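Local coordinates for protein carboxylase (Deinococcus radiodurans, PDB 5H80) that probably carboxylates biotin in an ATP-dependent reaction, serving as the biotin carboxylase part of a single-chain bacterial carboxylase, at residues E254-V259 with Q470-S475; A235-V240 with T258-H263; K265-A270 with A458-L463. All blocks are in the same frame, centred on the assembly; numbering follows the deposited sequence.

Contact 1 (E254-V259 with Q470-S475)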
loop_
_atom_site.group_PDB
_atom_site.type_symbol
_atom_site.label_atom_id
_atom_site.label_comp_id
_atom_site.label_asym_id
_atom_site.label_seq_id
_atom_site.Cartn_x
_atom_site.Cartn_y
_atom_site.Cartn_z
ATOM N N GLU A 254 11.507 -1.367 -15.899
ATOM C CA GLU A 254 10.592 -0.930 -16.900
ATOM C C GLU A 254 9.165 -0.804 -16.495
ATOM O O GLU A 254 8.672 -1.456 -15.542
ATOM C CB GLU A 254 10.700 -1.776 -18.160
ATOM C CG GLU A 254 9.949 -3.081 -18.307
ATOM C CD GLU A 254 10.364 -4.198 -17.329
ATOM O OE1 GLU A 254 11.450 -4.067 -16.742
ATOM O OE2 GLU A 254 9.570 -5.138 -17.286
ATOM N N ARG A 255 8.378 -0.182 -17.385
ATOM C CA ARG A 255 6.893 -0.150 -17.314
ATOM C C ARG A 255 6.337 -0.279 -18.703
ATOM O O ARG A 255 7.041 0.111 -19.682
ATOM C CB ARG A 255 6.367 1.187 -16.773
ATOM C CG ARG A 255 6.611 1.552 -15.359
ATOM C CD ARG A 255 6.192 2.960 -14.942
ATOM N NE ARG A 255 6.927 4.058 -15.567
ATOM C CZ ARG A 255 7.883 4.758 -14.998
ATOM N NH1 ARG A 255 8.327 4.511 -13.745
ATOM N NH2 ARG A 255 8.407 5.746 -15.663
ATOM N N ASP A 256 5.156 -0.900 -18.810
ATOM C CA ASP A 256 4.493 -1.082 -20.085
ATOM C C ASP A 256 3.196 -0.350 -20.030
ATOM O O ASP A 256 2.318 -0.649 -19.206
ATOM C CB ASP A 256 4.306 -2.496 -20.408
ATOM C CG ASP A 256 3.775 -2.783 -21.829
ATOM O OD1 ASP A 256 2.686 -2.298 -22.180
ATOM O OD2 ASP A 256 4.516 -3.568 -22.483
ATOM N N CYS A 257 3.079 0.549 -20.969
ATOM C CA CYS A 257 1.936 1.460 -21.041
ATOM C C CYS A 257 1.246 1.318 -22.434
ATOM O O CYS A 257 0.798 2.323 -23.027
ATOM C CB CYS A 257 2.369 2.869 -20.903
ATOM S SG CYS A 257 3.405 3.196 -19.431
ATOM N N THR A 258 1.143 0.107 -22.919
ATOM C CA THR A 258 0.627 -0.161 -24.275
ATOM C C THR A 258 -0.841 0.172 -24.513
ATOM O O THR A 258 -1.256 0.568 -25.594
ATOM C CB THR A 258 0.979 -1.607 -24.641
ATOM O OG1 THR A 258 2.413 -1.830 -24.650
ATOM C CG2 THR A 258 0.230 -2.088 -26.000
ATOM N N VAL A 259 -1.688 -0.063 -23.520
ATOM C CA VAL A 259 -3.132 0.176 -23.615
ATOM C C VAL A 259 -3.391 1.728 -23.504
ATOM O O VAL A 259 -3.213 2.368 -22.456
ATOM C CB VAL A 259 -3.863 -0.601 -22.512
ATOM C CG1 VAL A 259 -5.333 -0.241 -22.548
ATOM C CG2 VAL A 259 -3.566 -2.120 -22.618
ATOM N N GLN A 470 -5.667 -10.127 -20.818
ATOM C CA GLN A 470 -5.284 -11.317 -20.089
ATOM C C GLN A 470 -4.047 -12.106 -20.634
ATOM O O GLN A 470 -3.220 -12.498 -19.810
ATOM C CB GLN A 470 -6.487 -12.191 -19.965
ATOM C CG GLN A 470 -7.591 -11.633 -19.111
ATOM C CD GLN A 470 -8.875 -12.403 -19.268
ATOM O OE1 GLN A 470 -8.936 -13.418 -19.960
ATOM N NE2 GLN A 470 -9.906 -11.943 -18.620
ATOM N N HIS A 471 -3.811 -12.152 -21.962
ATOM C CA HIS A 471 -2.602 -12.728 -22.568
ATOM C C HIS A 471 -1.546 -11.708 -23.008
ATOM O O HIS A 471 -0.494 -12.133 -23.393
ATOM C CB HIS A 471 -2.989 -13.526 -23.789
ATOM C CG HIS A 471 -3.793 -14.722 -23.477
ATOM N ND1 HIS A 471 -3.285 -15.771 -22.754
ATOM C CD2 HIS A 471 -5.092 -14.976 -23.656
ATOM C CE1 HIS A 471 -4.211 -16.710 -22.619
ATOM N NE2 HIS A 471 -5.340 -16.247 -23.134
ATOM N N TYR A 472 -1.851 -10.408 -22.738
ATOM C CA TYR A 472 -1.074 -9.276 -23.142
ATOM C C TYR A 472 -0.789 -9.333 -24.652
ATOM O O TYR A 472 0.398 -9.060 -25.035
ATOM C CB TYR A 472 0.186 -9.128 -22.252
ATOM C CG TYR A 472 0.413 -7.692 -21.899
ATOM C CD1 TYR A 472 -0.368 -7.113 -20.874
ATOM C CD2 TYR A 472 1.286 -6.882 -22.639
ATOM C CE1 TYR A 472 -0.262 -5.708 -20.581
ATOM C CE2 TYR A 472 1.464 -5.489 -22.289
ATOM C CZ TYR A 472 0.666 -4.918 -21.335
ATOM O OH TYR A 472 0.716 -3.569 -21.083
ATOM N N GLU A 473 -1.779 -9.714 -25.460
ATOM C CA GLU A 473 -1.560 -9.765 -26.893
ATOM C C GLU A 473 -2.011 -8.400 -27.435
ATOM O O GLU A 473 -3.204 -8.273 -27.822
ATOM C CB GLU A 473 -2.362 -10.872 -27.466
ATOM C CG GLU A 473 -1.803 -12.222 -27.093
ATOM C CD GLU A 473 -2.692 -13.373 -27.576
ATOM O OE1 GLU A 473 -3.908 -13.234 -27.781
ATOM O OE2 GLU A 473 -2.122 -14.432 -27.766
ATOM N N LEU A 474 -1.163 -7.366 -27.277
ATOM C CA LEU A 474 -1.629 -5.960 -27.364
ATOM C C LEU A 474 -0.581 -5.171 -28.162
ATOM O O LEU A 474 0.629 -5.582 -28.252
ATOM C CB LEU A 474 -1.600 -5.375 -25.961
ATOM C CG LEU A 474 -2.588 -5.989 -24.969
ATOM C CD1 LEU A 474 -2.304 -5.411 -23.558
ATOM C CD2 LEU A 474 -4.028 -5.812 -25.368
ATOM N N SER A 475 -1.016 -4.104 -28.770
ATOM C CA SER A 475 -0.138 -3.132 -29.352
ATOM C C SER A 475 -0.730 -1.763 -28.993
ATOM O O SER A 475 -1.862 -1.685 -28.491
ATOM C CB SER A 475 -0.171 -3.212 -30.972
ATOM O OG SER A 475 -1.473 -2.873 -31.377
HETATM O O HOH W 1 -0.966 -1.251 -20.970
#
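Tyr472 and Asp256 meet across a buried contact that joins strand 249-256 and the residues that follow it to the turn after helix 467-471. Both sides are built on turn motifs: Tyr472 has a positive phi (52°) in the Schellman motif that ends the helix, while Asp256 OD1 accepts from Thr258 N to form an Asx turn. The tyrosine ring stands almost perpendicular to the carboxylate, and Tyr472 OH donates to Asp256 OD1 over 2.6 Å, coming from above the carboxylate plane. Thr258 N, 3.0 Å from Asp256 OD1, and the Thr258 hydroxyl also donate to that oxygen, which thus takes three bonds. With CG anti to the backbone N (chi1 -172°), Asp256 reaches toward the phenol. Tyr472 OH is used twice, since it also accepts from water 1 at 2.9 Å; that water in turn takes the Val259 N-H and so links the phenol to the backbone beyond the Asx turn. Phe269 meets the tyrosine ring edge-to-face.

Further along, Leu474 folds back on the tyrosine. Its CD1 methyl lies 3.5 Å above the Tyr472 ring plane, over the centre, and touches Val259 CG2 at 3.6 Å, while Leu474 CB rests 3.8 Å from Thr258 CG2. Ser475 brings the two backbones together, its CA 5.9 Å from Thr258 CA. Its side chain starts away from segment 254-259, and Ser475 OG makes a weak hydrogen bond with His477 N.

Contact 2 (A235-V240 with T258-H263); sequences ARHIEV and TVQRRH
A backbone N-H of one strand is taken here by a side-chain hydroxyl: His237 N donates to Thr258 OG1 over 2.9 Å, with an N-H...O angle of 153°. The threonine oxygen lies beside its own backbone N, where it can receive this N-H while its own hydrogen goes to Asp256. Arg236 passes the same hydroxyl obliquely, its CB 3.2 Å from Thr258 OG1. The rest of the arginine chain bends at chi3 and runs on to other partners, Arg236 NE forming a salt bridge with Asp256 OD2 and NH2 a hydrogen bond with the carbonyl of Pro273.

Strands 236-245 and 249-256 form an antiparallel beta hairpin in a four-stranded sheet, within the part of the chain that matches the ATP-binding domain of the carbamoyl-phosphate synthase family, an ATP-grasp fold. Backbone bonding between His237 and Cys257 holds the chain just before Thr258, so the hydroxyl bond adds a grip where the chain turns off toward strand 260-261.

With CG anti to the backbone N (chi1 174°), the His237 side chain points toward Gln260, whose side chain crosses it at about a right angle. Gln260 NE2 comes within 3.7 Å of His237 ND1 but donates to the carbonyl of Cys257. Water 2 lies in the plane of the ring, 3.0 Å from His237 ND1, and receives a weak bond from Gln260 NE2. At the far side of the ring, His237 NE2 donates to Glu239 OE1 over 3.1 Å; the acceptor lies in the ring plane, although the nitrogen stands 43° out of the carboxylate plane. Glu239 in turn makes salt bridges to Lys265 through OE1 and to Arg255 through OE2.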
loop_
_atom_site.group_PDB
_atom_site.type_symbol
_atom_site.label_atom_id
_atom_site.label_comp_id
_atom_site.label_asym_id
_atom_site.label_seq_id
_atom_site.Cartn_x
_atom_site.Cartn_y
_atom_site.Cartn_z
ATOM N N ALA A 235 3.387 -2.855 -32.140
ATOM C CA ALA A 235 4.314 -2.666 -31.041
ATOM C C ALA A 235 3.697 -2.329 -29.667
ATOM O O ALA A 235 2.604 -1.753 -29.518
ATOM C CB ALA A 235 5.326 -1.638 -31.390
ATOM N N ARG A 236 4.445 -2.719 -28.661
ATOM C CA ARG A 236 4.281 -2.295 -27.296
ATOM C C ARG A 236 5.104 -1.035 -26.890
ATOM O O ARG A 236 6.198 -0.794 -27.383
ATOM C CB ARG A 236 4.593 -3.492 -26.358
ATOM C CG ARG A 236 3.567 -4.619 -26.537
ATOM C CD ARG A 236 4.062 -5.935 -25.854
ATOM N NE ARG A 236 4.380 -5.733 -24.405
ATOM C CZ ARG A 236 4.726 -6.713 -23.569
ATOM N NH1 ARG A 236 4.882 -8.000 -24.009
ATOM N NH2 ARG A 236 5.043 -6.442 -22.328
ATOM N N HIS A 237 4.537 -0.272 -25.944
ATOM C CA HIS A 237 5.127 0.914 -25.409
ATOM C C HIS A 237 5.774 0.453 -24.152
ATOM O O HIS A 237 5.075 0.106 -23.242
ATOM C CB HIS A 237 4.122 1.980 -25.113
ATOM C CG HIS A 237 4.698 3.187 -24.421
ATOM N ND1 HIS A 237 4.742 4.426 -25.019
ATOM C CD2 HIS A 237 5.247 3.362 -23.183
ATOM C CE1 HIS A 237 5.341 5.290 -24.219
ATOM N NE2 HIS A 237 5.540 4.705 -23.053
ATOM N N ILE A 238 7.080 0.421 -24.165
ATOM C CA ILE A 238 7.893 0.024 -22.974
ATOM C C ILE A 238 8.930 1.102 -22.624
ATOM O O ILE A 238 9.653 1.567 -23.475
ATOM C CB ILE A 238 8.545 -1.334 -23.205
ATOM C CG1 ILE A 238 7.559 -2.460 -23.566
ATOM C CG2 ILE A 238 9.203 -1.747 -21.905
ATOM C CD1 ILE A 238 8.183 -3.878 -23.726
ATOM N N GLU A 239 8.944 1.542 -21.357
ATOM C CA GLU A 239 9.704 2.737 -20.961
ATOM C C GLU A 239 10.543 2.328 -19.780
ATOM O O GLU A 239 10.117 1.508 -18.971
ATOM C CB GLU A 239 8.851 3.920 -20.603
ATOM C CG GLU A 239 7.869 3.751 -19.380
ATOM C CD GLU A 239 6.836 4.878 -19.262
ATOM O OE1 GLU A 239 6.587 5.632 -20.248
ATOM O OE2 GLU A 239 6.271 5.047 -18.188
ATOM N N VAL A 240 11.642 2.991 -19.651
ATOM C CA VAL A 240 12.599 2.670 -18.576
ATOM C C VAL A 240 12.740 3.806 -17.624
ATOM O O VAL A 240 12.990 4.911 -18.014
ATOM C CB VAL A 240 14.014 2.271 -19.133
ATOM C CG1 VAL A 240 14.947 2.145 -18.012
ATOM C CG2 VAL A 240 13.975 1.048 -20.022
ATOM N N THR A 258 1.143 0.107 -22.919
ATOM C CA THR A 258 0.627 -0.161 -24.275
ATOM C C THR A 258 -0.841 0.172 -24.513
ATOM O O THR A 258 -1.256 0.568 -25.594
ATOM C CB THR A 258 0.979 -1.607 -24.641
ATOM O OG1 THR A 258 2.413 -1.830 -24.650
ATOM C CG2 THR A 258 0.230 -2.088 -26.000
ATOM N N VAL A 259 -1.688 -0.063 -23.520
ATOM C CA VAL A 259 -3.132 0.176 -23.615
ATOM C C VAL A 259 -3.391 1.728 -23.504
ATOM O O VAL A 259 -3.213 2.368 -22.456
ATOM C CB VAL A 259 -3.863 -0.601 -22.512
ATOM C CG1 VAL A 259 -5.333 -0.241 -22.548
ATOM C CG2 VAL A 259 -3.566 -2.120 -22.618
ATOM N N GLN A 260 -3.634 2.312 -24.695
ATOM C CA GLN A 260 -3.805 3.782 -24.879
ATOM C C GLN A 260 -5.043 4.042 -25.680
ATOM O O GLN A 260 -5.375 3.233 -26.460
ATOM C CB GLN A 260 -2.663 4.315 -25.707
ATOM C CG GLN A 260 -1.354 3.992 -25.125
ATOM C CD GLN A 260 -0.148 4.513 -25.846
ATOM O OE1 GLN A 260 -0.252 5.303 -26.773
ATOM N NE2 GLN A 260 1.033 4.150 -25.327
ATOM N N ARG A 261 -5.692 5.161 -25.442
ATOM C CA ARG A 261 -6.948 5.567 -26.157
ATOM C C ARG A 261 -6.515 6.831 -26.849
ATOM O O ARG A 261 -6.101 7.779 -26.167
ATOM C CB ARG A 261 -8.085 5.847 -25.239
ATOM C CG ARG A 261 -9.433 6.092 -25.940
ATOM C CD ARG A 261 -10.386 6.542 -24.856
ATOM N NE ARG A 261 -11.791 6.170 -25.067
ATOM C CZ ARG A 261 -12.668 5.840 -24.092
ATOM N NH1 ARG A 261 -12.295 5.754 -22.806
ATOM N NH2 ARG A 261 -13.948 5.572 -24.401
ATOM N N ARG A 262 -6.452 6.825 -28.178
ATOM C CA ARG A 262 -5.862 7.987 -28.908
ATOM C C ARG A 262 -4.623 8.562 -28.226
ATOM O O ARG A 262 -4.555 9.752 -27.950
ATOM C CB ARG A 262 -6.915 9.113 -29.090
ATOM C CG ARG A 262 -8.133 8.704 -29.912
ATOM C CD ARG A 262 -9.069 9.873 -30.178
ATOM N NE ARG A 262 -9.955 9.640 -31.326
ATOM C CZ ARG A 262 -10.950 10.451 -31.697
ATOM N NH1 ARG A 262 -11.222 11.564 -31.012
ATOM N NH2 ARG A 262 -11.689 10.147 -32.759
ATOM N N HIS A 263 -3.661 7.701 -27.925
ATOM C CA HIS A 263 -2.364 8.118 -27.364
ATOM C C HIS A 263 -2.374 8.571 -25.879
ATOM O O HIS A 263 -1.317 8.900 -25.349
ATOM C CB HIS A 263 -1.678 9.184 -28.272
ATOM C CG HIS A 263 -1.440 8.715 -29.680
ATOM N ND1 HIS A 263 -2.339 8.941 -30.703
ATOM C CD2 HIS A 263 -0.416 8.014 -30.226
ATOM C CE1 HIS A 263 -1.889 8.384 -31.812
ATOM N NE2 HIS A 263 -0.717 7.830 -31.555
HETATM O O HOH W 2 3.440 5.573 -27.427
#

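Contact 3 (K265-A270 with A458-L463); sequences KLLEFA and AFLQAL
Leu266 and Leu267, neighbours in sequence, both turn toward helix 457-465, although successive residues of a regular strand point to alternate sides. The departure of Leu266 from extended geometry (psi -43°) accompanies this change. The contact places the helix against the antiparallel sheet that includes strands 264-270 and 367-374, and the helix belongs to the part of the chain that matches the biotin carboxylase C-terminal domain. Phe459 and Leu463, four residues and so about one turn apart, and Leu460 beside Phe459 supply the helix side.

The aromatic contact is made at a ring edge. Leu266 CD1 lies near the plane of the Phe459 ring, 4.1 Å from Phe459 CE2, with the two side chains crossing at about a right angle. The phenylalanine ring also has a cation-pi partner in Arg261.

Among the aliphatic contacts, Leu463 touches both Leu266 and Leu267. Its CD1 meets Leu266 CD1 methyl to methyl at 4.0 Å, and Leu267 CD1 comes 3.9 Å from Leu463 CB, nearer the root of that side chain. Leu460 reaches in with a single methyl: Leu460 CD2 is 4.3 Å from Leu267 CD2 and 4.4 Å from Leu266 CB. Leu479, in helix 478-481, touches Leu266, Phe459 and Leu463 and so continues the apolar cluster.

No hydrogen bond or charge pair passes between the two segments. Helix and sheet therefore meet here through dispersion and the burial of hydrocarbon, so within this contact the fit of apolar side chains, with no directional bond across it, carries the packing.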
loop_
_atom_site.group_PDB
_atom_site.type_symbol
_atom_site.label_atom_id
_atom_site.label_comp_id
_atom_site.label_asym_id
_atom_site.label_seq_id
_atom_site.Cartn_x
_atom_site.Cartn_y
_atom_site.Cartn_z
ATOM N N LYS A 265 -2.557 7.129 -22.132
ATOM C CA LYS A 265 -2.324 5.905 -21.405
ATOM C C LYS A 265 -3.452 5.643 -20.384
ATOM O O LYS A 265 -3.989 6.626 -19.829
ATOM C CB LYS A 265 -0.943 6.010 -20.707
ATOM C CG LYS A 265 0.298 6.114 -21.606
ATOM C CD LYS A 265 1.549 6.588 -20.826
ATOM C CE LYS A 265 2.778 6.742 -21.693
ATOM N NZ LYS A 265 3.977 7.343 -21.037
ATOM N N LEU A 266 -3.974 4.423 -20.289
ATOM C CA LEU A 266 -5.025 4.062 -19.379
ATOM C C LEU A 266 -4.568 3.034 -18.367
ATOM O O LEU A 266 -4.980 3.128 -17.217
ATOM C CB LEU A 266 -6.296 3.497 -20.074
ATOM C CG LEU A 266 -7.021 4.506 -20.934
ATOM C CD1 LEU A 266 -8.084 3.825 -21.770
ATOM C CD2 LEU A 266 -7.639 5.547 -19.982
ATOM N N LEU A 267 -3.822 2.016 -18.792
ATOM C CA LEU A 267 -3.361 0.920 -17.890
ATOM C C LEU A 267 -1.839 0.807 -17.996
ATOM O O LEU A 267 -1.275 0.873 -19.088
ATOM C CB LEU A 267 -3.932 -0.461 -18.162
ATOM C CG LEU A 267 -5.419 -0.589 -18.036
ATOM C CD1 LEU A 267 -5.925 -1.802 -18.703
ATOM C CD2 LEU A 267 -5.909 -0.478 -16.557
ATOM N N GLU A 268 -1.148 0.880 -16.878
ATOM C CA GLU A 268 0.319 0.899 -16.945
ATOM C C GLU A 268 0.791 -0.217 -16.027
ATOM O O GLU A 268 0.471 -0.208 -14.850
ATOM C CB GLU A 268 0.804 2.294 -16.540
ATOM C CG GLU A 268 0.256 3.368 -17.536
ATOM C CD GLU A 268 -0.078 4.695 -16.921
ATOM O OE1 GLU A 268 -0.814 4.741 -15.919
ATOM O OE2 GLU A 268 0.412 5.684 -17.483
ATOM N N PHE A 269 1.664 -1.082 -16.532
ATOM C CA PHE A 269 2.124 -2.307 -15.834
ATOM C C PHE A 269 3.639 -2.248 -15.446
ATOM O O PHE A 269 4.464 -1.734 -16.144
ATOM C CB PHE A 269 1.839 -3.503 -16.704
ATOM C CG PHE A 269 0.471 -3.738 -16.931
ATOM C CD1 PHE A 269 -0.188 -4.739 -16.246
ATOM C CD2 PHE A 269 -0.259 -3.022 -17.875
ATOM C CE1 PHE A 269 -1.469 -5.019 -16.497
ATOM C CE2 PHE A 269 -1.591 -3.358 -18.148
ATOM C CZ PHE A 269 -2.211 -4.289 -17.388
ATOM N N ALA A 270 4.055 -2.729 -14.245
ATOM C CA ALA A 270 5.492 -2.814 -13.892
ATOM C C ALA A 270 5.516 -4.224 -13.151
ATOM O O ALA A 270 4.766 -4.420 -12.122
ATOM C CB ALA A 270 6.023 -1.692 -13.097
ATOM N N ALA A 458 -16.462 1.715 -15.637
ATOM C CA ALA A 458 -16.926 0.533 -16.457
ATOM C C ALA A 458 -16.040 0.184 -17.599
ATOM O O ALA A 458 -15.842 -0.983 -17.897
ATOM C CB ALA A 458 -18.375 0.733 -16.968
ATOM N N PHE A 459 -15.543 1.191 -18.307
ATOM C CA PHE A 459 -14.632 0.952 -19.381
ATOM C C PHE A 459 -13.300 0.248 -18.981
ATOM O O PHE A 459 -12.888 -0.695 -19.636
ATOM C CB PHE A 459 -14.416 2.204 -20.101
ATOM C CG PHE A 459 -13.652 2.036 -21.367
ATOM C CD1 PHE A 459 -14.324 1.655 -22.541
ATOM C CD2 PHE A 459 -12.312 2.270 -21.441
ATOM C CE1 PHE A 459 -13.648 1.488 -23.735
ATOM C CE2 PHE A 459 -11.651 2.061 -22.620
ATOM C CZ PHE A 459 -12.282 1.708 -23.770
ATOM N N LEU A 460 -12.767 0.668 -17.820
ATOM C CA LEU A 460 -11.567 0.075 -17.150
ATOM C C LEU A 460 -11.831 -1.366 -16.831
ATOM O O LEU A 460 -10.973 -2.173 -17.168
ATOM C CB LEU A 460 -11.217 0.872 -15.863
ATOM C CG LEU A 460 -10.494 2.222 -16.192
ATOM C CD1 LEU A 460 -10.263 3.095 -14.952
ATOM C CD2 LEU A 460 -9.271 2.226 -17.061
ATOM N N GLN A 461 -13.021 -1.701 -16.296
ATOM C CA GLN A 461 -13.396 -3.064 -16.045
ATOM C C GLN A 461 -13.524 -3.878 -17.349
ATOM O O GLN A 461 -13.007 -5.025 -17.401
ATOM C CB GLN A 461 -14.592 -3.126 -15.093
ATOM C CG GLN A 461 -14.152 -2.909 -13.644
ATOM C CD GLN A 461 -15.272 -2.492 -12.759
ATOM O OE1 GLN A 461 -15.624 -1.283 -12.643
ATOM N NE2 GLN A 461 -15.883 -3.463 -12.151
ATOM N N ALA A 462 -14.023 -3.309 -18.450
ATOM C CA ALA A 462 -14.087 -4.105 -19.672
ATOM C C ALA A 462 -12.680 -4.459 -20.183
ATOM O O ALA A 462 -12.389 -5.574 -20.721
ATOM C CB ALA A 462 -14.899 -3.397 -20.742
ATOM N N LEU A 463 -11.756 -3.484 -20.048
ATOM C CA LEU A 463 -10.338 -3.642 -20.399
ATOM C C LEU A 463 -9.735 -4.776 -19.627
ATOM O O LEU A 463 -9.141 -5.692 -20.190
ATOM C CB LEU A 463 -9.489 -2.333 -20.234
ATOM C CG LEU A 463 -9.727 -1.174 -21.213
ATOM C CD1 LEU A 463 -8.909 0.013 -20.789
ATOM C CD2 LEU A 463 -9.424 -1.571 -22.661
#

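From the N terminus, contact 2 opens first, on strand 236-245, and closes the short loop of the hairpin when the chain reaches 258-263. Contact 1 begins on the stretch where contact 2 ends, the two sharing Thr258 and Val259. Contact 3 starts at 265-270, after contact 2 has closed, and ends at 458-463; it is nested within the long loop that contact 1 closes at 470-475. Contact 2 thus ties the four-stranded sheet to the start of the five-stranded sheet, while contact 3 sets helix 457-465, and contact 1 the turn after helix 467-471, against this junction.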